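Local structure of alkaline phosphatase D (Bacillus subtilis, 2YEQ) at residues A[368-373]-A[397-402]; A[386-391]-A[482-487]. The protein acts as a phosphodiesterase and alkaline phosphatase, with iron and calcium in its active site, hydrolysing phosphate esters. All blocks are in the same frame, centred on the assembly; numbering follows the deposited sequence.

Contact 1 of 2, residues A[368-373]-A[397-402]. With PE5 (3,6,9,12,15,18,21,24-octaoxahexacosan-1-ol), chain C.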
loop_
_atom_site.group_PDB
_atom_site.type_symbol
_atom_site.label_atom_id
_atom_site.label_comp_id
_atom_site.label_asym_id
_atom_site.label_seq_id
_atom_site.Cartn_x
_atom_site.Cartn_y
_atom_site.Cartn_z
ATOM N N SER A 368 -27.802 -3.986 -2.181
ATOM C CA SER A 368 -28.629 -4.592 -3.221
ATOM C C SER A 368 -28.315 -6.076 -3.454
ATOM O O SER A 368 -29.174 -6.829 -3.895
ATOM C CB SER A 368 -28.525 -3.818 -4.544
ATOM O OG SER A 368 -27.505 -4.344 -5.406
ATOM N N LYS A 369 -27.078 -6.494 -3.196
ATOM C CA LYS A 369 -26.713 -7.900 -3.373
ATOM C C LYS A 369 -26.723 -8.671 -2.056
ATOM O O LYS A 369 -26.355 -9.837 -2.014
ATOM C CB LYS A 369 -25.350 -8.006 -4.039
ATOM C CG LYS A 369 -25.302 -7.349 -5.391
ATOM C CD LYS A 369 -26.099 -8.140 -6.401
ATOM C CE LYS A 369 -26.246 -7.401 -7.710
ATOM N NZ LYS A 369 -26.681 -8.334 -8.778
ATOM N N ASN A 370 -27.123 -8.005 -0.988
ATOM C CA ASN A 370 -27.246 -8.619 0.314
ATOM C C ASN A 370 -25.942 -9.194 0.872
ATOM O O ASN A 370 -25.966 -10.201 1.578
ATOM C CB ASN A 370 -28.335 -9.709 0.283
ATOM C CG ASN A 370 -28.889 -10.007 1.652
ATOM O OD1 ASN A 370 -28.921 -9.138 2.525
ATOM N ND2 ASN A 370 -29.311 -11.248 1.862
ATOM N N LEU A 371 -24.812 -8.546 0.583
ATOM C CA LEU A 371 -23.509 -9.071 1.009
ATOM C C LEU A 371 -23.262 -8.788 2.478
ATOM O O LEU A 371 -23.604 -7.722 3.005
ATOM C CB LEU A 371 -22.371 -8.481 0.162
ATOM C CG LEU A 371 -22.441 -8.671 -1.349
ATOM C CD1 LEU A 371 -21.220 -8.019 -2.013
ATOM C CD2 LEU A 371 -22.533 -10.139 -1.729
ATOM N N ASN A 372 -22.642 -9.730 3.175
ATOM C CA ASN A 372 -22.127 -9.413 4.516
ATOM C C ASN A 372 -20.688 -9.889 4.731
ATOM O O ASN A 372 -20.188 -9.981 5.868
ATOM C CB ASN A 372 -23.053 -9.955 5.581
ATOM C CG ASN A 372 -22.921 -11.450 5.761
ATOM O OD1 ASN A 372 -22.454 -12.174 4.870
ATOM N ND2 ASN A 372 -23.328 -11.925 6.925
ATOM N N ASN A 373 -20.006 -10.085 3.615
ATOM C CA ASN A 373 -18.640 -10.616 3.585
ATOM C C ASN A 373 -17.573 -9.658 2.971
ATOM O O ASN A 373 -16.611 -10.104 2.310
ATOM C CB ASN A 373 -18.682 -11.923 2.821
ATOM C CG ASN A 373 -18.959 -11.736 1.368
ATOM O OD1 ASN A 373 -19.352 -10.650 0.914
ATOM N ND2 ASN A 373 -18.771 -12.786 0.617
ATOM N N SER A 397 -27.595 0.241 14.774
ATOM C CA SER A 397 -28.600 -0.801 14.712
ATOM C C SER A 397 -28.718 -1.420 13.319
ATOM O O SER A 397 -29.311 -2.479 13.168
ATOM C CB SER A 397 -29.957 -0.245 15.163
ATOM O OG SER A 397 -30.435 0.760 14.282
ATOM N N SER A 398 -28.192 -0.770 12.279
ATOM C CA SER A 398 -28.347 -1.308 10.924
ATOM C C SER A 398 -27.465 -2.553 10.741
ATOM O O SER A 398 -26.549 -2.815 11.499
ATOM C CB SER A 398 -27.993 -0.269 9.841
ATOM O OG SER A 398 -26.753 0.351 10.152
ATOM N N LYS A 399 -27.765 -3.309 9.708
ATOM C CA LYS A 399 -27.061 -4.523 9.415
ATOM C C LYS A 399 -25.552 -4.283 9.104
ATOM O O LYS A 399 -25.173 -3.366 8.361
ATOM C CB LYS A 399 -27.731 -5.177 8.219
ATOM C CG LYS A 399 -27.258 -6.591 7.972
ATOM C CD LYS A 399 -27.256 -6.932 6.505
ATOM C CE LYS A 399 -26.549 -8.264 6.258
ATOM N NZ LYS A 399 -27.127 -8.994 5.105
ATOM N N ILE A 400 -24.707 -5.133 9.676
ATOM C CA ILE A 400 -23.269 -5.097 9.413
ATOM C C ILE A 400 -22.972 -5.849 8.124
ATOM O O ILE A 400 -23.285 -7.034 7.993
ATOM C CB ILE A 400 -22.485 -5.646 10.579
ATOM C CG1 ILE A 400 -22.596 -4.678 11.751
ATOM C CG2 ILE A 400 -20.987 -5.873 10.197
ATOM C CD1 ILE A 400 -21.973 -5.174 13.039
ATOM N N PHE A 401 -22.427 -5.147 7.123
ATOM C CA PHE A 401 -22.099 -5.793 5.866
ATOM C C PHE A 401 -20.621 -6.208 5.816
ATOM O O PHE A 401 -20.196 -6.913 4.903
ATOM C CB PHE A 401 -22.505 -4.941 4.641
ATOM C CG PHE A 401 -21.664 -3.711 4.414
ATOM C CD1 PHE A 401 -20.490 -3.779 3.675
ATOM C CD2 PHE A 401 -22.082 -2.475 4.881
ATOM C CE1 PHE A 401 -19.739 -2.639 3.429
ATOM C CE2 PHE A 401 -21.343 -1.331 4.637
ATOM C CZ PHE A 401 -20.159 -1.411 3.925
ATOM N N GLY A 402 -19.841 -5.774 6.781
ATOM C CA GLY A 402 -18.420 -6.108 6.761
ATOM C C GLY A 402 -17.615 -5.389 7.787
ATOM O O GLY A 402 -18.141 -4.915 8.789
HETATM O O1 PE5 C . -26.065 -11.218 -8.977
HETATM C C1 PE5 C . -27.144 -11.872 -8.308
HETATM C C2 PE5 C . -28.440 -11.078 -8.444
HETATM O O2 PE5 C . -28.716 -10.396 -7.215
HETATM C C3 PE5 C . -29.977 -9.718 -7.204
HETATM C C4 PE5 C . -29.917 -8.449 -8.041
HETATM O O3 PE5 C . -30.498 -7.383 -7.300
HETATM C C5 PE5 C . -29.707 -6.202 -7.145
HETATM C C6 PE5 C . -29.690 -5.350 -8.412
HETATM O O4 PE5 C . -28.369 -5.262 -8.964
HETATM C C7 PE5 C . -28.266 -5.837 -10.275
HETATM C C8 PE5 C . -26.904 -5.546 -10.898
HETATM O O5 PE5 C . -26.129 -6.743 -10.954
#
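Asn372 and Phe401 bring their CA atoms within 3.9 Å where the two backbones, running 37° apart, come closest. They meet without strand pairing: Asn372 CA points its hydrogen at Phe401 O across 3.2 Å, bent to 127° at the hydrogen, while Asn372 O is hydrogen-bonded to Tyr477 OH. Leu371 O lies over Phe401 CB at 3.4 Å. From there the phenyl ring leads away, its CG set between the backbone N and the carbonyl carbon (chi1 71°), and packs on Ile363 and Ile366 of helix 356-368, an apolar place that suits a large flat side chain. That helix ends in a Schellman motif, in which Asn370 takes the positive phi, a conformation asparagine tolerates better than most residues. Phe401 and Gly402 together form a classic beta bulge in strand 400-406, opposite Leu389 of strand 384-390. Nearer the surface the long chain of Lys399 reaches past Asn372, CE lying 3.9 Å from Asn372 CB, and meets the Asn370 side chain at about a right angle. There its NZ gives a weak hydrogen bond to Asn370 OD1 (3.1 Å). Lys369 takes no part across the contact; its NZ is held by a bound PE5 chain, donating to PE5 O5 at 2.8 Å and PE5 O1 at 3.0 Å.

Contact 2 of 2, residues A[386-391]-A[482-487]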
loop_
_atom_site.group_PDB
_atom_site.type_symbol
_atom_site.label_atom_id
_atom_site.label_comp_id
_atom_site.label_asym_id
_atom_site.label_seq_id
_atom_site.Cartn_x
_atom_site.Cartn_y
_atom_site.Cartn_z
ATOM N N ALA A 386 -9.837 -0.058 13.426
ATOM C CA ALA A 386 -10.706 -1.100 12.932
ATOM C C ALA A 386 -12.159 -0.683 13.176
ATOM O O ALA A 386 -12.451 -0.092 14.216
ATOM C CB ALA A 386 -10.402 -2.451 13.618
ATOM N N SER A 387 -13.021 -0.966 12.209
ATOM C CA SER A 387 -14.426 -0.545 12.245
ATOM C C SER A 387 -15.335 -1.632 11.768
ATOM O O SER A 387 -15.059 -2.317 10.771
ATOM C CB SER A 387 -14.690 0.680 11.320
ATOM O OG SER A 387 -14.080 1.837 11.848
ATOM N N ASN A 388 -16.489 -1.736 12.425
ATOM C CA ASN A 388 -17.632 -2.395 11.823
ATOM C C ASN A 388 -18.191 -1.498 10.703
ATOM O O ASN A 388 -18.340 -0.288 10.888
ATOM C CB ASN A 388 -18.729 -2.612 12.896
ATOM C CG ASN A 388 -18.326 -3.660 13.945
ATOM O OD1 ASN A 388 -18.536 -3.488 15.161
ATOM N ND2 ASN A 388 -17.721 -4.733 13.468
ATOM N N LEU A 389 -18.510 -2.091 9.567
ATOM C CA LEU A 389 -19.157 -1.380 8.461
ATOM C C LEU A 389 -20.654 -1.702 8.438
ATOM O O LEU A 389 -21.039 -2.847 8.167
ATOM C CB LEU A 389 -18.538 -1.795 7.121
ATOM C CG LEU A 389 -17.034 -1.465 6.984
ATOM C CD1 LEU A 389 -16.531 -1.916 5.611
ATOM C CD2 LEU A 389 -16.767 0.025 7.221
ATOM N N HIS A 390 -21.471 -0.680 8.703
ATOM C CA HIS A 390 -22.938 -0.809 8.732
ATOM C C HIS A 390 -23.587 -0.331 7.431
ATOM O O HIS A 390 -23.106 0.624 6.809
ATOM C CB HIS A 390 -23.472 0.011 9.901
ATOM C CG HIS A 390 -23.198 -0.594 11.235
ATOM N ND1 HIS A 390 -22.035 -0.357 11.937
ATOM C CD2 HIS A 390 -23.950 -1.405 12.014
ATOM C CE1 HIS A 390 -22.085 -0.997 13.090
ATOM N NE2 HIS A 390 -23.233 -1.648 13.158
ATOM N N VAL A 391 -24.689 -0.958 7.020
ATOM C CA VAL A 391 -25.345 -0.559 5.757
ATOM C C VAL A 391 -25.853 0.886 5.778
ATOM O O VAL A 391 -26.024 1.487 4.725
ATOM C CB VAL A 391 -26.477 -1.504 5.318
ATOM C CG1 VAL A 391 -25.900 -2.870 5.005
ATOM C CG2 VAL A 391 -27.628 -1.576 6.372
ATOM N N THR A 482 -22.881 -9.415 15.239
ATOM C CA THR A 482 -22.038 -9.027 16.368
ATOM C C THR A 482 -20.775 -8.284 15.865
ATOM O O THR A 482 -20.154 -7.557 16.615
ATOM C CB THR A 482 -21.698 -10.244 17.266
ATOM O OG1 THR A 482 -20.629 -10.989 16.683
ATOM C CG2 THR A 482 -22.931 -11.160 17.414
ATOM N N GLY A 483 -20.426 -8.438 14.595
ATOM C CA GLY A 483 -19.307 -7.657 14.018
ATOM C C GLY A 483 -17.955 -8.091 14.563
ATOM O O GLY A 483 -17.752 -9.285 14.852
ATOM N N LEU A 484 -17.064 -7.126 14.778
ATOM C CA LEU A 484 -15.680 -7.412 15.157
ATOM C C LEU A 484 -15.594 -7.817 16.632
ATOM O O LEU A 484 -16.152 -7.141 17.502
ATOM C CB LEU A 484 -14.778 -6.194 14.951
ATOM C CG LEU A 484 -14.452 -5.792 13.504
ATOM C CD1 LEU A 484 -13.723 -4.425 13.499
ATOM C CD2 LEU A 484 -13.631 -6.855 12.783
ATOM N N ARG A 485 -14.854 -8.887 16.902
ATOM C CA ARG A 485 -14.608 -9.351 18.271
ATOM C C ARG A 485 -13.128 -9.319 18.573
ATOM O O ARG A 485 -12.350 -9.881 17.825
ATOM C CB ARG A 485 -15.089 -10.790 18.403
ATOM C CG ARG A 485 -16.586 -10.944 18.448
ATOM C CD ARG A 485 -16.963 -12.315 19.032
ATOM N NE ARG A 485 -18.218 -12.847 18.493
ATOM C CZ ARG A 485 -18.422 -13.191 17.220
ATOM N NH1 ARG A 485 -17.460 -13.061 16.307
ATOM N NH2 ARG A 485 -19.610 -13.660 16.852
ATOM N N LYS A 486 -12.752 -8.666 19.660
ATOM C CA LYS A 486 -11.367 -8.551 20.065
ATOM C C LYS A 486 -10.972 -9.841 20.763
ATOM O O LYS A 486 -11.531 -10.147 21.809
ATOM C CB LYS A 486 -11.185 -7.374 21.022
ATOM C CG LYS A 486 -9.738 -6.976 21.223
ATOM C CD LYS A 486 -9.575 -5.941 22.314
ATOM C CE LYS A 486 -9.350 -4.591 21.730
ATOM N NZ LYS A 486 -9.240 -3.554 22.777
ATOM N N VAL A 487 -10.033 -10.588 20.183
ATOM C CA VAL A 487 -9.628 -11.893 20.719
ATOM C C VAL A 487 -8.272 -11.844 21.393
ATOM O O VAL A 487 -7.819 -12.835 21.986
ATOM C CB VAL A 487 -9.714 -13.005 19.647
ATOM C CG1 VAL A 487 -11.190 -13.189 19.203
ATOM C CG2 VAL A 487 -8.787 -12.712 18.443
#
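Leu484 lays its CD1 methyl against the strand 386-390, 3.9 Å from Ala386 CB and 3.7 Å from Ser387 C. Its CG stands beside the backbone N and anti to the carbonyl carbon (chi1 -71°), which turns the branched end into the space between the strands. Phe405, Tyr477 and Gln434 also touch this side chain, so the leucine sits in a buried, largely apolar setting, and the small Ala386 leaves it room. The strand axes are 8.4 Å apart and run nearly antiparallel, at 157°; that spacing is too wide for backbone pairing and belongs to packing between sheets. Strand 484-489 is the outer strand of one mixed sheet and strand 384-390 an inner strand of another, the two stacked layers expected of the calcineurin-like metallophosphatase fold. Further along, the amide of Asn388 comes across to Gly483 and Leu484. Its end, modelled as ND2 but probably turned over, approaches Leu484 N to 2.8 Å and Gly483 CA to 3.4 Å, and the same group lies against Leu484 CG. Glycine fits here for two reasons: phi is positive, at 70°, and a CB would point straight into the Asn388 amide. Were Asn388 an alanine, the amide over Gly483 would go, and a gap is likely to open there, with Leu484 N losing its close polar neighbour. Arg485, whose side chain starts away from this face, forms a salt bridge with Asp480. The chemistry is thus mixed: methyl packing at one end and one polar amide beside a backbone N-H at the other, so the interface is not purely hydrocarbon.

From the N terminus the chain leaves helix 356-368 through 368-373, runs through strand 374-378 to 386-391, turns back into 397-402, and much later reaches 482-487. Contact 1 closes a loop of 23 intervening residues, which holds the first segment of contact 2; contact 2 closes a longer one of 90, which holds the second segment of contact 1. The two therefore cross. Their meeting point is the pair of neighbouring strands 384-390 and 400-406, where Phe401 N lies 2.9 Å from Leu389 O, probably a hydrogen bond. Contact 1 joins this pair to the exit of the helix, and contact 2 joins it to the edge of the other large sheet.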